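Local structure of succinate-semialdehyde dehydrogenase (Synechococcus sp., 4ITA) at residues S116-Q121 with V448-V453; Q121-L126 with V201-L206. The protein probably oxidises succinic semialdehyde to succinate using a nicotinamide adenine dinucleotide phosphate cofactor, as an enzyme of the aldehyde dehydrogenase family that binds NADPH. All coordinates share one frame; numbering follows the deposited sequence.

How the contacts relate
Contacts 1 and 2 illustrate how one long strand can serve two parts of a fold. Both use strand 115-129, which is interrupted at Leu123-Gly124, and share Gln121; their centres lie about 16 Å apart. The first half of the strand pairs antiparallel with the near-C-terminal strand 448-455 in contact 1, while the interruption and the residues after it meet strand 201-207 in contact 2. Along the chain, contact 2 falls between the segments of contact 1. The two touch where Leu123 CD2 packs 3.6 Å from Asn449 N. The strand thereby joins the subunit-facing arm to the sheet near the bound NADPH (Thr205 side chain about 9 Å away), consistent with a Rossmann-type domain.

Contact 1: S116-Q121 with V448-V453; sequences SYVCYQ and VNAKTV. With EDO (1,2-ethanediol), chain B.
Tyr117 to Gln121 pair with Val453 to Asn449 in antiparallel register, the two strands running 155° apart. Backbone bonds come in reciprocal couples at Tyr117-Val453, Cys119-Lys451 and Gln121-Asn449. Val453 N reaches Tyr117 O at 2.8 Å. The CA-H groups of Val118, Thr452, Tyr120 and Ala450 point at carbonyl oxygens of the adjoining hydrogen-bonded pairs, and Ser116 CA lies against Val453 O at 3.2 Å.

Apolar contacts divide between the faces. Beside Cys119, Tyr117 and Val453 stand side by side; Val453 CB makes a CH-pi contact over the ring of Tyr117, 3.8 Å from its centroid. A chi1 of 54°, which tucks CG over its own backbone, stands the ring alongside the valine, whose two methyls also meet its outer half. Were Tyr117 cut back to an alanine, Val453 would probably lose the ring at its flank, and a gap would be likely to open beside Ile405 of the second subunit. Cys119 SG lies 3.8 Å from Lys451 CB. Opposite, Ala450 CB is shared by Val118 CG1 and, at 3.7 Å, by Tyr120 CE1.

The polar side-chain bond joins Lys451 NZ to Gln121 OE1 at 2.7 Å. The lysine chain leaves extended and then bends at chi3 (-81°), bringing its amine to the amide oxygen. The Asn449 amide has its strongest polar partner in Ala410 of the second subunit; a water, with a notably short leg to OE1, bridges it to Gln121. Lys451 NZ has further acceptors in the carbonyls of Ile405 and Leu408 of the second subunit, and Gln121 NE2 donates to Gln406 O there.

Thr452 and Val453 also pair in parallel with a strand of the second subunit. This continuation of the sheet between chains is characteristic of the oligomerisation arm of aldehyde dehydrogenases.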
ATOM      1  N   SER A 116      11.653 -21.964  -6.461  1.00  9.21           N
ATOM      2  CA  SER A 116      10.804 -20.793  -6.631  1.00  9.12           C
ATOM      3  C   SER A 116      10.393 -20.284  -5.265  1.00  9.62           C
ATOM      4  O   SER A 116       9.960 -21.052  -4.406  1.00  9.25           O
ATOM      5  CB  SER A 116       9.593 -21.082  -7.524  1.00 12.23           C
ATOM      6  OG  SER A 116       8.950 -22.284  -7.154  1.00 12.36           O
ATOM      7  N   TYR A 117      10.577 -18.988  -5.053  1.00  7.72           N
ATOM      8  CA  TYR A 117      10.338 -18.410  -3.743  1.00  8.40           C
ATOM      9  C   TYR A 117      10.150 -16.917  -3.830  1.00  7.80           C
ATOM     10  O   TYR A 117      10.366 -16.304  -4.880  1.00  8.26           O
ATOM     11  CB  TYR A 117      11.492 -18.726  -2.777  1.00  7.76           C
ATOM     12  CG  TYR A 117      12.891 -18.336  -3.243  1.00  8.51           C
ATOM     13  CD1 TYR A 117      13.633 -19.180  -4.059  1.00  9.64           C
ATOM     14  CD2 TYR A 117      13.482 -17.139  -2.836  1.00  9.52           C
ATOM     15  CE1 TYR A 117      14.926 -18.841  -4.470  1.00  9.92           C
ATOM     16  CE2 TYR A 117      14.774 -16.790  -3.241  1.00  9.08           C
ATOM     17  CZ  TYR A 117      15.491 -17.645  -4.057  1.00  9.87           C
ATOM     18  OH  TYR A 117      16.771 -17.311  -4.463  1.00 11.12           O
ATOM     19  N   VAL A 118       9.739 -16.340  -2.712  1.00  7.16           N
ATOM     20  CA  VAL A 118       9.761 -14.899  -2.553  1.00  6.98           C
ATOM     21  C   VAL A 118      10.847 -14.568  -1.537  1.00  8.91           C
ATOM     22  O   VAL A 118      10.930 -15.207  -0.476  1.00  8.92           O
ATOM     23  CB  VAL A 118       8.399 -14.366  -2.065  1.00  8.21           C
ATOM     24  CG1 VAL A 118       8.454 -12.858  -1.841  1.00  8.63           C
ATOM     25  CG2 VAL A 118       7.293 -14.721  -3.066  1.00  9.83           C
ATOM     26  N   CYS A 119      11.694 -13.600  -1.869  1.00  7.14           N
ATOM     27  CA  CYS A 119      12.649 -13.067  -0.902  1.00  7.00           C
ATOM     28  C   CYS A 119      12.304 -11.609  -0.660  1.00  8.31           C
ATOM     29  O   CYS A 119      11.492 -11.029  -1.389  1.00  9.03           O
ATOM     30  CB  CYS A 119      14.098 -13.252  -1.365  1.00  8.63           C
ATOM     31  SG  CYS A 119      14.563 -12.366  -2.850  1.00 10.30           S
ATOM     32  N   TYR A 120      12.892 -11.029   0.377  1.00  7.27           N
ATOM     33  CA  TYR A 120      12.495  -9.705   0.817  1.00  7.88           C
ATOM     34  C   TYR A 120      13.725  -8.832   0.911  1.00  9.17           C
ATOM     35  O   TYR A 120      14.673  -9.157   1.614  1.00 12.38           O
ATOM     36  CB  TYR A 120      11.736  -9.794   2.146  1.00  8.12           C
ATOM     37  CG  TYR A 120      10.486 -10.634   2.014  1.00  7.70           C
ATOM     38  CD1 TYR A 120       9.309 -10.084   1.518  1.00  8.28           C
ATOM     39  CD2 TYR A 120      10.494 -11.989   2.340  1.00  8.54           C
ATOM     40  CE1 TYR A 120       8.168 -10.856   1.372  1.00  9.47           C
ATOM     41  CE2 TYR A 120       9.359 -12.768   2.187  1.00  9.64           C
ATOM     42  CZ  TYR A 120       8.201 -12.196   1.699  1.00  9.00           C
ATOM     43  OH  TYR A 120       7.064 -12.972   1.551  1.00 12.27           O
ATOM     44  N   GLN A 121      13.722  -7.737   0.165  1.00  6.31           N
ATOM     45  CA  GLN A 121      14.876  -6.853   0.096  1.00  7.05           C
ATOM     46  C   GLN A 121      14.430  -5.414   0.334  1.00  7.10           C
ATOM     47  O   GLN A 121      13.319  -5.034  -0.026  1.00  7.31           O
ATOM     48  CB  GLN A 121      15.540  -6.988  -1.271  1.00  8.05           C
ATOM     49  CG  GLN A 121      16.115  -8.376  -1.531  1.00  9.52           C
ATOM     50  CD  GLN A 121      16.909  -8.426  -2.817  1.00 10.91           C
ATOM     51  OE1 GLN A 121      16.441  -7.981  -3.860  1.00 11.95           O
ATOM     52  NE2 GLN A 121      18.135  -8.926  -2.739  1.00 13.89           N
ATOM     53  N   VAL A 448       9.357  -3.216   1.742  1.00  8.64           N
ATOM     54  CA  VAL A 448      10.373  -4.056   1.130  1.00  7.30           C
ATOM     55  C   VAL A 448       9.898  -4.455  -0.251  1.00  6.74           C
ATOM     56  O   VAL A 448       8.695  -4.421  -0.541  1.00  9.12           O
ATOM     57  CB  VAL A 448      10.664  -5.337   1.950  1.00  7.08           C
ATOM     58  CG1 VAL A 448      11.269  -4.989   3.304  1.00  9.27           C
ATOM     59  CG2 VAL A 448       9.395  -6.156   2.135  1.00 10.67           C
ATOM     60  N   ASN A 449      10.859  -4.793  -1.104  1.00  6.78           N
ATOM     61  CA  ASN A 449      10.608  -5.456  -2.369  1.00  7.07           C
ATOM     62  C   ASN A 449      10.410  -6.936  -2.088  1.00  6.60           C
ATOM     63  O   ASN A 449      11.360  -7.632  -1.730  1.00  7.05           O
ATOM     64  CB  ASN A 449      11.807  -5.249  -3.306  1.00  7.00           C
ATOM     65  CG  ASN A 449      11.697  -6.039  -4.603  1.00  6.87           C
ATOM     66  OD1 ASN A 449      10.642  -6.573  -4.933  1.00  8.59           O
ATOM     67  ND2 ASN A 449      12.788  -6.100  -5.353  1.00  8.37           N
ATOM     68  N   ALA A 450       9.174  -7.411  -2.228  1.00  6.64           N
ATOM     69  CA  ALA A 450       8.909  -8.846  -2.232  1.00  6.62           C
ATOM     70  C   ALA A 450       9.249  -9.320  -3.640  1.00  6.52           C
ATOM     71  O   ALA A 450       8.473  -9.122  -4.583  1.00  8.29           O
ATOM     72  CB  ALA A 450       7.460  -9.141  -1.880  1.00  8.41           C
ATOM     73  N   LYS A 451      10.442  -9.887  -3.772  1.00  7.09           N
ATOM     74  CA  LYS A 451      10.995 -10.283  -5.061  1.00  6.17           C
ATOM     75  C   LYS A 451      10.702 -11.754  -5.313  1.00  6.54           C
ATOM     76  O   LYS A 451      11.149 -12.615  -4.562  1.00  6.53           O
ATOM     77  CB  LYS A 451      12.513 -10.008  -5.093  1.00  7.12           C
ATOM     78  CG  LYS A 451      13.214 -10.520  -6.355  1.00  6.87           C
ATOM     79  CD  LYS A 451      14.739 -10.348  -6.321  1.00  8.13           C
ATOM     80  CE  LYS A 451      15.170  -8.936  -6.691  1.00  7.57           C
ATOM     81  NZ  LYS A 451      16.637  -8.726  -6.493  1.00  8.38           N
ATOM     82  N   THR A 452       9.937 -12.043  -6.360  1.00  6.93           N
ATOM     83  CA  THR A 452       9.710 -13.427  -6.764  1.00  7.06           C
ATOM     84  C   THR A 452      10.911 -13.948  -7.540  1.00  6.97           C
ATOM     85  O   THR A 452      11.412 -13.289  -8.453  1.00  8.77           O
ATOM     86  CB  THR A 452       8.443 -13.555  -7.615  1.00  6.67           C
ATOM     87  OG1 THR A 452       7.315 -13.407  -6.757  1.00  8.41           O
ATOM     88  CG2 THR A 452       8.362 -14.920  -8.288  1.00  9.46           C
ATOM     89  N   VAL A 453      11.381 -15.129  -7.152  1.00  6.48           N
ATOM     90  CA  VAL A 453      12.529 -15.745  -7.799  1.00  6.77           C
ATOM     91  C   VAL A 453      12.119 -17.096  -8.364  1.00  7.55           C
ATOM     92  O   VAL A 453      11.440 -17.878  -7.694  1.00  8.51           O
ATOM     93  CB  VAL A 453      13.703 -15.936  -6.814  1.00  7.87           C
ATOM     94  CG1 VAL A 453      14.883 -16.604  -7.511  1.00  8.45           C
ATOM     95  CG2 VAL A 453      14.115 -14.603  -6.216  1.00  9.16           C
TER
HETATM   96  C1  EDO B 519       6.860 -10.731  -6.496  1.00 12.10           C
HETATM   97  O1  EDO B 519       6.539 -10.451  -5.136  1.00 23.85           O
HETATM   98  C2  EDO B 519       6.832  -9.574  -7.480  1.00 16.23           C
HETATM   99  O2  EDO B 519       6.845 -10.008  -8.834  1.00 15.31           O
HETATM  100  O   HOH W   1      15.721  -5.604  -4.424  1.00 17.75           O

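Contact 2: Q121-L126 with V201-L206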
ATOM      1  N   GLN A 121      13.722  -7.737   0.165  1.00  6.31           N
ATOM      2  CA  GLN A 121      14.876  -6.853   0.096  1.00  7.05           C
ATOM      3  C   GLN A 121      14.430  -5.414   0.334  1.00  7.10           C
ATOM      4  O   GLN A 121      13.319  -5.034  -0.026  1.00  7.31           O
ATOM      5  CB  GLN A 121      15.540  -6.988  -1.271  1.00  8.05           C
ATOM      6  CG  GLN A 121      16.115  -8.376  -1.531  1.00  9.52           C
ATOM      7  CD  GLN A 121      16.909  -8.426  -2.817  1.00 10.91           C
ATOM      8  OE1 GLN A 121      16.441  -7.981  -3.860  1.00 11.95           O
ATOM      9  NE2 GLN A 121      18.135  -8.926  -2.739  1.00 13.89           N
ATOM     10  N   PRO A 122      15.285  -4.596   0.948  1.00  6.36           N
ATOM     11  CA  PRO A 122      14.914  -3.212   1.252  1.00  7.47           C
ATOM     12  C   PRO A 122      14.717  -2.372  -0.015  1.00  7.93           C
ATOM     13  O   PRO A 122      15.319  -2.640  -1.064  1.00  8.66           O
ATOM     14  CB  PRO A 122      16.114  -2.706   2.053  1.00  6.69           C
ATOM     15  CG  PRO A 122      17.257  -3.529   1.551  1.00  6.74           C
ATOM     16  CD  PRO A 122      16.660  -4.898   1.362  1.00  6.57           C
ATOM     17  N   LEU A 123      13.871  -1.359   0.085  1.00  7.12           N
ATOM     18  CA  LEU A 123      13.623  -0.452  -1.029  1.00  7.66           C
ATOM     19  C   LEU A 123      14.685   0.635  -1.180  1.00  8.62           C
ATOM     20  O   LEU A 123      15.030   1.014  -2.294  1.00  8.39           O
ATOM     21  CB  LEU A 123      12.247   0.202  -0.889  1.00  8.51           C
ATOM     22  CG  LEU A 123      11.031  -0.711  -1.010  1.00  7.49           C
ATOM     23  CD1 LEU A 123       9.781   0.105  -0.760  1.00  9.54           C
ATOM     24  CD2 LEU A 123      10.985  -1.392  -2.366  1.00 11.50           C
ATOM     25  N   GLY A 124      15.185   1.153  -0.060  1.00  7.71           N
ATOM     26  CA  GLY A 124      16.101   2.282  -0.092  1.00  7.44           C
ATOM     27  C   GLY A 124      15.727   3.303   0.966  1.00  6.72           C
ATOM     28  O   GLY A 124      15.415   2.949   2.100  1.00  7.51           O
ATOM     29  N   ILE A 125      15.751   4.578   0.591  1.00  5.34           N
ATOM     30  CA  ILE A 125      15.403   5.639   1.527  1.00  6.82           C
ATOM     31  C   ILE A 125      13.890   5.722   1.748  1.00  6.36           C
ATOM     32  O   ILE A 125      13.115   5.897   0.805  1.00  6.35           O
ATOM     33  CB  ILE A 125      15.883   7.018   1.036  1.00  6.97           C
ATOM     34  CG1 ILE A 125      17.388   7.033   0.747  1.00  7.25           C
ATOM     35  CG2 ILE A 125      15.525   8.090   2.048  1.00  8.75           C
ATOM     36  CD1 ILE A 125      17.849   8.325   0.061  1.00  9.49           C
ATOM     37  N   LEU A 126      13.495   5.624   3.012  1.00  6.53           N
ATOM     38  CA  LEU A 126      12.116   5.838   3.451  1.00  6.93           C
ATOM     39  C   LEU A 126      12.007   7.192   4.145  1.00  6.09           C
ATOM     40  O   LEU A 126      12.789   7.502   5.051  1.00  7.78           O
ATOM     41  CB  LEU A 126      11.706   4.734   4.436  1.00  7.88           C
ATOM     42  CG  LEU A 126      10.386   4.865   5.207  1.00  9.16           C
ATOM     43  CD1 LEU A 126       9.177   4.818   4.273  1.00 11.76           C
ATOM     44  CD2 LEU A 126      10.278   3.759   6.250  1.00 11.89           C
ATOM     45  N   VAL A 201      14.402   8.904  -2.893  1.00  6.82           N
ATOM     46  CA  VAL A 201      13.424   8.556  -1.872  1.00  6.87           C
ATOM     47  C   VAL A 201      12.405   7.596  -2.486  1.00  6.91           C
ATOM     48  O   VAL A 201      11.803   7.904  -3.511  1.00  7.07           O
ATOM     49  CB  VAL A 201      12.760   9.823  -1.299  1.00  5.85           C
ATOM     50  CG1 VAL A 201      11.624   9.465  -0.355  1.00  7.22           C
ATOM     51  CG2 VAL A 201      13.804  10.670  -0.585  1.00  8.02           C
ATOM     52  N   LYS A 202      12.241   6.416  -1.882  1.00  5.92           N
ATOM     53  CA  LYS A 202      11.491   5.331  -2.528  1.00  6.59           C
ATOM     54  C   LYS A 202      10.092   5.089  -1.969  1.00  6.99           C
ATOM     55  O   LYS A 202       9.267   4.437  -2.613  1.00  7.66           O
ATOM     56  CB  LYS A 202      12.301   4.027  -2.492  1.00  6.80           C
ATOM     57  CG  LYS A 202      13.682   4.132  -3.153  1.00  7.22           C
ATOM     58  CD  LYS A 202      13.620   4.653  -4.592  1.00  8.32           C
ATOM     59  CE  LYS A 202      15.005   4.598  -5.222  1.00  9.08           C
ATOM     60  NZ  LYS A 202      15.068   5.238  -6.562  1.00 11.61           N
ATOM     61  N   ALA A 203       9.822   5.625  -0.785  1.00  6.36           N
ATOM     62  CA  ALA A 203       8.580   5.341  -0.090  1.00  6.35           C
ATOM     63  C   ALA A 203       8.390   6.371   1.001  1.00  6.61           C
ATOM     64  O   ALA A 203       9.345   7.021   1.418  1.00  6.81           O
ATOM     65  CB  ALA A 203       8.627   3.948   0.508  1.00  7.10           C
ATOM     66  N   ALA A 204       7.160   6.521   1.469  1.00  6.56           N
ATOM     67  CA  ALA A 204       6.887   7.477   2.537  1.00  8.29           C
ATOM     68  C   ALA A 204       5.801   6.980   3.470  1.00  9.49           C
ATOM     69  O   ALA A 204       4.825   6.354   3.048  1.00  8.90           O
ATOM     70  CB  ALA A 204       6.515   8.827   1.964  1.00  9.90           C
ATOM     71  N   THR A 205       5.978   7.272   4.750  1.00  8.17           N
ATOM     72  CA  THR A 205       5.013   6.916   5.773  1.00  9.04           C
ATOM     73  C   THR A 205       4.687   8.159   6.598  1.00  8.31           C
ATOM     74  O   THR A 205       5.566   8.990   6.880  1.00  8.27           O
ATOM     75  CB  THR A 205       5.546   5.752   6.642  1.00 11.07           C
ATOM     76  OG1 THR A 205       4.511   5.276   7.505  1.00 14.31           O
ATOM     77  CG2 THR A 205       6.758   6.160   7.459  1.00 11.05           C
ATOM     78  N   LEU A 206       3.416   8.319   6.949  1.00  8.32           N
ATOM     79  CA  LEU A 206       3.015   9.454   7.769  1.00  7.47           C
ATOM     80  C   LEU A 206       2.056   9.019   8.853  1.00  7.81           C
ATOM     81  O   LEU A 206       1.104   8.271   8.598  1.00  8.65           O
ATOM     82  CB  LEU A 206       2.375  10.557   6.915  1.00  8.65           C
ATOM     83  CG  LEU A 206       1.955  11.841   7.638  1.00  7.18           C
ATOM     84  CD1 LEU A 206       2.128  13.066   6.742  1.00  8.91           C
ATOM     85  CD2 LEU A 206       0.493  11.787   8.123  1.00  8.78           C
TER
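Val201 opens the contact by setting CG2 against CG2 of Ile125 at 4.1 Å, the two branched side chains meeting at about a right angle. Its other methyl, CG1, lies near the carbonyl oxygen of Ile125, the same oxygen that receives the backbone bond at the next residue.

That bond runs from Lys202 N to Ile125 O, 2.9 Å long and almost straight at 171°, with the donor in the carbonyl plane. It is the one hydrogen bond between the segments. Lys202 also lays the base of its side chain over the turn at Leu123 and Gly124, its CG 3.5 Å from Leu123 O. A bend at chi2 then carries the chain away, and NZ ends on Pro199 O. The turn itself depends on Gly124, whose positive phi would press a side chain against the carbonyl before it.

Ala203 contributes a small methyl that two leucines share: Leu126 CD1 comes within 3.9 Å of Ala203 CB, and Leu123 CD1 within 4.2 Å of it. The buried backbone N of Ala203 has no hydrogen-bond partner in the model.

Past Ala204, whose methyl points away from the first segment, Thr205 CG2 lies 4.2 Å from Leu126 CD1. In Leu126 a chi1 of 170° and a chi2 of 65° together run CD1 along the second strand from Ala203 to Thr205, with its closest touch at Ala203 O, 3.6 Å from CD1.

Around this junction, helix 24-41 packs on Val201 and Ile125 through Leu31, Ala34 and Gln35, while Phe447 touches Leu126 and Ala203. Strand 152-156 pairs with strand 115-129, strand 227-230 flanks strand 201-207, and helix 210-222 covers Ala204 through Leu216.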